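Glycosyl hydrolase, BNR repeat (Ralstonia eutropha, PDB 3B7F) is probably a glycoside hydrolase of the non-viral sialidase type, built as a seven-bladed beta-propeller with BNR repeats, though its substrate is not established. Local coordinates at residues 152-155 with 156-160; 248-252 with 253-257. All blocks are in the same frame, centred on the assembly; numbering follows the deposited sequence.

Contact 1 (152-155 with 156-160); sequences PVAG and FNDHP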
loop_
_atom_site.group_PDB
_atom_site.type_symbol
_atom_site.label_atom_id
_atom_site.label_comp_id
_atom_site.label_asym_id
_atom_site.label_seq_id
_atom_site.Cartn_x
_atom_site.Cartn_y
_atom_site.Cartn_z
ATOM N N PRO A 152 -18.470 -10.264 2.314
ATOM C CA PRO A 152 -18.462 -8.813 2.484
ATOM C C PRO A 152 -18.460 -8.353 3.950
ATOM O O PRO A 152 -19.018 -9.042 4.793
ATOM C CB PRO A 152 -19.780 -8.366 1.844
ATOM C CG PRO A 152 -20.392 -9.523 1.224
ATOM C CD PRO A 152 -19.664 -10.746 1.599
ATOM N N VAL A 153 -17.777 -7.247 4.259
ATOM C CA VAL A 153 -17.901 -6.633 5.584
ATOM C C VAL A 153 -19.105 -5.727 5.355
ATOM O O VAL A 153 -18.959 -4.600 4.870
ATOM C CB VAL A 153 -16.656 -5.868 6.067
ATOM C CG1 VAL A 153 -16.947 -5.117 7.389
ATOM C CG2 VAL A 153 -15.486 -6.827 6.224
ATOM N N ALA A 154 -20.290 -6.275 5.653
ATOM C CA ALA A 154 -21.599 -5.629 5.470
ATOM C C ALA A 154 -21.709 -4.228 6.067
ATOM O O ALA A 154 -22.343 -3.349 5.482
ATOM C CB ALA A 154 -22.690 -6.536 6.037
ATOM N N GLY A 155 -21.067 -4.001 7.209
ATOM C CA GLY A 155 -21.077 -2.672 7.832
ATOM C C GLY A 155 -20.469 -1.556 6.992
ATOM O O GLY A 155 -20.768 -0.390 7.234
ATOM N N PHE A 156 -19.602 -1.901 6.032
ATOM C CA PHE A 156 -19.122 -0.927 5.061
ATOM C C PHE A 156 -19.937 -1.026 3.761
ATOM O O PHE A 156 -20.484 -0.029 3.307
ATOM C CB PHE A 156 -17.627 -1.036 4.692
ATOM C CG PHE A 156 -17.272 -0.070 3.591
ATOM C CD1 PHE A 156 -17.038 1.276 3.879
ATOM C CD2 PHE A 156 -17.333 -0.471 2.254
ATOM C CE1 PHE A 156 -16.820 2.183 2.863
ATOM C CE2 PHE A 156 -17.139 0.421 1.230
ATOM C CZ PHE A 156 -16.883 1.754 1.528
ATOM N N ASN A 157 -19.956 -2.214 3.151
ATOM C CA ASN A 157 -20.589 -2.426 1.829
ATOM C C ASN A 157 -22.054 -2.034 1.702
ATOM O O ASN A 157 -22.482 -1.666 0.606
ATOM C CB ASN A 157 -20.438 -3.891 1.360
ATOM C CG ASN A 157 -19.019 -4.233 0.894
ATOM O OD1 ASN A 157 -18.068 -3.502 1.159
ATOM N ND2 ASN A 157 -18.879 -5.368 0.202
ATOM N N ASP A 158 -22.800 -2.151 2.802
ATOM C CA ASP A 158 -24.209 -1.778 2.882
ATOM C C ASP A 158 -24.423 -0.628 3.870
ATOM O O ASP A 158 -25.499 -0.489 4.404
ATOM C CB ASP A 158 -25.066 -2.993 3.296
ATOM C CG ASP A 158 -25.078 -4.107 2.250
ATOM O OD1 ASP A 158 -25.054 -3.837 1.032
ATOM O OD2 ASP A 158 -25.161 -5.272 2.667
ATOM N N HIS A 159 -23.407 0.191 4.120
ATOM C CA HIS A 159 -23.574 1.375 4.971
ATOM C C HIS A 159 -24.477 2.341 4.203
ATOM O O HIS A 159 -24.320 2.446 2.973
ATOM C CB HIS A 159 -22.224 2.056 5.243
ATOM C CG HIS A 159 -22.254 3.039 6.371
ATOM N ND1 HIS A 159 -22.826 4.289 6.261
ATOM C CD2 HIS A 159 -21.770 2.958 7.632
ATOM C CE1 HIS A 159 -22.707 4.935 7.406
ATOM N NE2 HIS A 159 -22.063 4.150 8.257
ATOM N N PRO A 160 -25.455 3.001 4.881
ATOM C CA PRO A 160 -26.320 3.969 4.147
ATOM C C PRO A 160 -25.565 5.108 3.420
ATOM O O PRO A 160 -26.001 5.556 2.375
ATOM C CB PRO A 160 -27.256 4.538 5.233
ATOM C CG PRO A 160 -26.714 4.077 6.537
ATOM C CD PRO A 160 -25.867 2.863 6.292
HETATM O O HOH W 1 -25.122 -2.123 7.203
#

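Contact 2 (248-252 with 253-257); sequences YQQNH and CGIYR. With EDO (1,2-ethanediol), chain J.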
loop_
_atom_site.group_PDB
_atom_site.type_symbol
_atom_site.label_atom_id
_atom_site.label_comp_id
_atom_site.label_asym_id
_atom_site.label_seq_id
_atom_site.Cartn_x
_atom_site.Cartn_y
_atom_site.Cartn_z
ATOM N N TYR A 248 0.454 8.162 8.811
ATOM C CA TYR A 248 1.012 8.987 7.740
ATOM C C TYR A 248 0.265 8.657 6.470
ATOM O O TYR A 248 -0.234 7.543 6.311
ATOM C CB TYR A 248 2.502 8.767 7.543
ATOM C CG TYR A 248 3.405 9.300 8.658
ATOM C CD1 TYR A 248 3.734 8.505 9.748
ATOM C CD2 TYR A 248 3.989 10.570 8.572
ATOM C CE1 TYR A 248 4.594 8.966 10.740
ATOM C CE2 TYR A 248 4.866 11.029 9.550
ATOM C CZ TYR A 248 5.154 10.220 10.642
ATOM O OH TYR A 248 6.004 10.645 11.643
ATOM N N GLN A 249 0.094 9.646 5.595
ATOM C CA GLN A 249 -0.466 9.337 4.284
ATOM C C GLN A 249 0.155 10.151 3.165
ATOM O O GLN A 249 0.571 11.293 3.370
ATOM C CB GLN A 249 -2.009 9.476 4.237
ATOM C CG GLN A 249 -2.567 10.885 4.436
ATOM C CD GLN A 249 -3.951 11.056 3.868
ATOM O OE1 GLN A 249 -4.148 10.865 2.679
ATOM N NE2 GLN A 249 -4.915 11.459 4.704
ATOM N N GLN A 250 0.240 9.521 1.991
ATOM C CA GLN A 250 0.559 10.190 0.738
ATOM C C GLN A 250 -0.820 10.333 0.100
ATOM O O GLN A 250 -1.508 9.351 -0.119
ATOM C CB GLN A 250 1.473 9.364 -0.168
ATOM C CG GLN A 250 1.703 9.996 -1.517
ATOM C CD GLN A 250 2.437 11.348 -1.501
ATOM O OE1 GLN A 250 3.669 11.383 -1.526
ATOM N NE2 GLN A 250 1.681 12.457 -1.564
ATOM N N ASN A 251 -1.222 11.572 -0.151
ATOM C CA ASN A 251 -2.510 11.912 -0.719
ATOM C C ASN A 251 -2.252 12.558 -2.077
ATOM O O ASN A 251 -1.135 13.034 -2.372
ATOM C CB ASN A 251 -3.213 12.881 0.259
ATOM C CG ASN A 251 -4.708 13.110 -0.019
ATOM O OD1 ASN A 251 -5.060 13.939 -0.850
ATOM N ND2 ASN A 251 -5.582 12.471 0.779
ATOM N N HIS A 252 -3.296 12.591 -2.896
ATOM C CA HIS A 252 -3.252 13.356 -4.160
ATOM C C HIS A 252 -2.942 14.853 -3.892
ATOM O O HIS A 252 -2.418 15.543 -4.764
ATOM C CB HIS A 252 -4.586 13.234 -4.904
ATOM C CG HIS A 252 -4.477 13.474 -6.367
ATOM N ND1 HIS A 252 -4.420 12.440 -7.275
ATOM C CD2 HIS A 252 -4.380 14.617 -7.083
ATOM C CE1 HIS A 252 -4.312 12.939 -8.490
ATOM N NE2 HIS A 252 -4.277 14.255 -8.403
ATOM N N CYS A 253 -3.291 15.318 -2.679
ATOM C CA CYS A 253 -3.092 16.689 -2.214
ATOM C C CYS A 253 -2.135 16.798 -1.032
ATOM O O CYS A 253 -2.355 17.585 -0.128
ATOM C CB CYS A 253 -4.450 17.335 -1.888
ATOM S SG CYS A 253 -5.583 17.247 -3.310
ATOM N N GLY A 254 -1.080 15.991 -1.044
ATOM C CA GLY A 254 0.006 16.148 -0.113
ATOM C C GLY A 254 0.369 14.992 0.775
ATOM O O GLY A 254 -0.291 13.950 0.752
ATOM N N ILE A 255 1.462 15.201 1.511
ATOM C CA ILE A 255 1.955 14.258 2.508
ATOM C C ILE A 255 1.428 14.798 3.828
ATOM O O ILE A 255 1.601 15.989 4.110
ATOM C CB ILE A 255 3.488 14.147 2.578
ATOM C CG1 ILE A 255 4.090 13.826 1.194
ATOM C CG2 ILE A 255 3.878 13.087 3.637
ATOM C CD1 ILE A 255 5.619 14.118 1.093
ATOM N N TYR A 256 0.780 13.936 4.605
ATOM C CA TYR A 256 0.214 14.311 5.874
ATOM C C TYR A 256 0.598 13.363 6.992
ATOM O O TYR A 256 0.838 12.192 6.767
ATOM C CB TYR A 256 -1.329 14.318 5.808
ATOM C CG TYR A 256 -1.913 15.320 4.853
ATOM C CD1 TYR A 256 -2.045 15.013 3.497
ATOM C CD2 TYR A 256 -2.313 16.574 5.285
ATOM C CE1 TYR A 256 -2.566 15.941 2.595
ATOM C CE2 TYR A 256 -2.832 17.506 4.392
ATOM C CZ TYR A 256 -2.951 17.178 3.038
ATOM O OH TYR A 256 -3.454 18.084 2.137
ATOM N N ARG A 257 0.570 13.906 8.207
ATOM C CA ARG A 257 0.788 13.173 9.436
ATOM C C ARG A 257 -0.388 13.484 10.371
ATOM O O ARG A 257 -0.810 14.634 10.489
ATOM C CB ARG A 257 2.092 13.586 10.101
ATOM C CG ARG A 257 2.423 12.789 11.355
ATOM C CD ARG A 257 3.609 13.371 12.054
ATOM N NE ARG A 257 3.880 12.668 13.316
ATOM C CZ ARG A 257 3.360 12.955 14.508
ATOM N NH1 ARG A 257 2.445 13.905 14.676
ATOM N NH2 ARG A 257 3.722 12.229 15.546
HETATM C C1 EDO J . 2.964 14.657 18.631
HETATM O O1 EDO J . 2.338 13.443 18.162
HETATM C C2 EDO J . 3.013 15.775 17.567
HETATM O O2 EDO J . 1.725 16.080 16.976
#

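Contact 1 (152-155 with 156-160)
A single short helical turn, 154-157, follows the outermost strand of a propeller blade, and Val153 at its N-cap position ties the start of the turn to its end. The carbonyl O of Val153 takes two backbone bonds. Asn157 N approaches in the carbonyl plane, 3.1 Å from Val153 O and nearly straight at 167°, as in an alpha-helical turn. Phe156 N lies 3.0 Å from Val153 O but well above that plane, the bent geometry of a 3-10 bond. One residue on, Asp158 N donates to Ala154 O at 3.0 Å, and there the chain leaves helical angles.

Asn157 turns its amide back over the incoming strand, its CG beside the backbone N (chi1 -74°), which brings ND2 to 3.5 Å from CB of Pro152. The OD1 end is taken by the backbone N of Leu140 in the neighbouring strand, whereas ND2 is buried against Pro152 without a polar partner. Phe156 leaves roughly at right angles to the Asn157 amide, the edge of its ring toward Asn157 OD1, and packs on Ile194 and Met196 of the next blade.

At the exit, the imidazole of His159 meets the carbonyl of Gly155 at its edge, with CD2 3.5 Å from Gly155 O. Its ND1 accepts from Met161 N, capping the start of the following helix, and NE2 pairs with Asp210. The helical turn thus begins the linker from one propeller blade to the next, anchored to strand 139-143 through Asn157 and to the following blade through Phe156 and His159.

Contact 2 (248-252 with 253-257)
The two-residue turn of this hairpin is braced by its own amides: Asn251 OD1 accepts from Cys253 N at 2.9 Å, in the carbonyl plane and on a lone pair, as in an Asx turn. With CG anti to the backbone N (chi1 -167°), the Asn251 amide folds back over the type I turn from Asn251 to Gly254. Its other end, ND2, donates to Gln249 OE1 at 2.9 Å, so both ends of the amide are held and its rotation is fixed. The backbone O of Asn251 is gripped as well, by Gln250 NE2 and Gly254 N from opposite faces of its plane; Gln250 NE2 also bonds Asp278 O. Gly254 closes the turn at a positive phi of 123°, where a side chain would jam against the preceding carbonyl.

Beyond the turn, Gln249 and Tyr256 form a hydrogen-bonded antiparallel pair with two 2.9 Å bonds, Gln249 N to Tyr256 O and Tyr256 N to Gln249 O. Their side chains run side by side, Gln249 CG lying 3.9 Å from Tyr256 CB.

At the far end, Arg257 extends its aliphatic chain across Tyr248, placing CG over the ring face, 3.9 Å from the centroid of Tyr248, a CH-pi contact. Its NE reaches Tyr248 OH in a weak bond, a hydroxyl whose stronger partner is Pro290 O, and NH2 holds O1 of an ethanediol, probably from the crystallisation liquor.

Strands 246-251 and 254-259 are the two middle strands of their blade, flanked by 234-239 and 264-266. Tyr248, Gln250 and Ile255 all pack on strands 282-285 and 293-297 of the next blade.

How the contacts relate
Both contacts are local turns of one propeller, but they hold different levels of it. Contact 1 sits far out, its centre about 22 Å from the chain centre, partly buried, on the linker that leaves an outermost strand. Contact 2 lies about 13 Å from the centre, almost wholly buried, and is the central hairpin of a later blade. They share no strand or helix: the centres of contact 1 and contact 2 are about 26 Å apart. Helical backbone bonds dominate 152-160, with side chains that tie the turn to strand 139-143 and to the next blade. In 248-257 cross-strand pairing is supplemented by amide-to-amide and amide-to-backbone bonds, as befits amides buried in the hairpin.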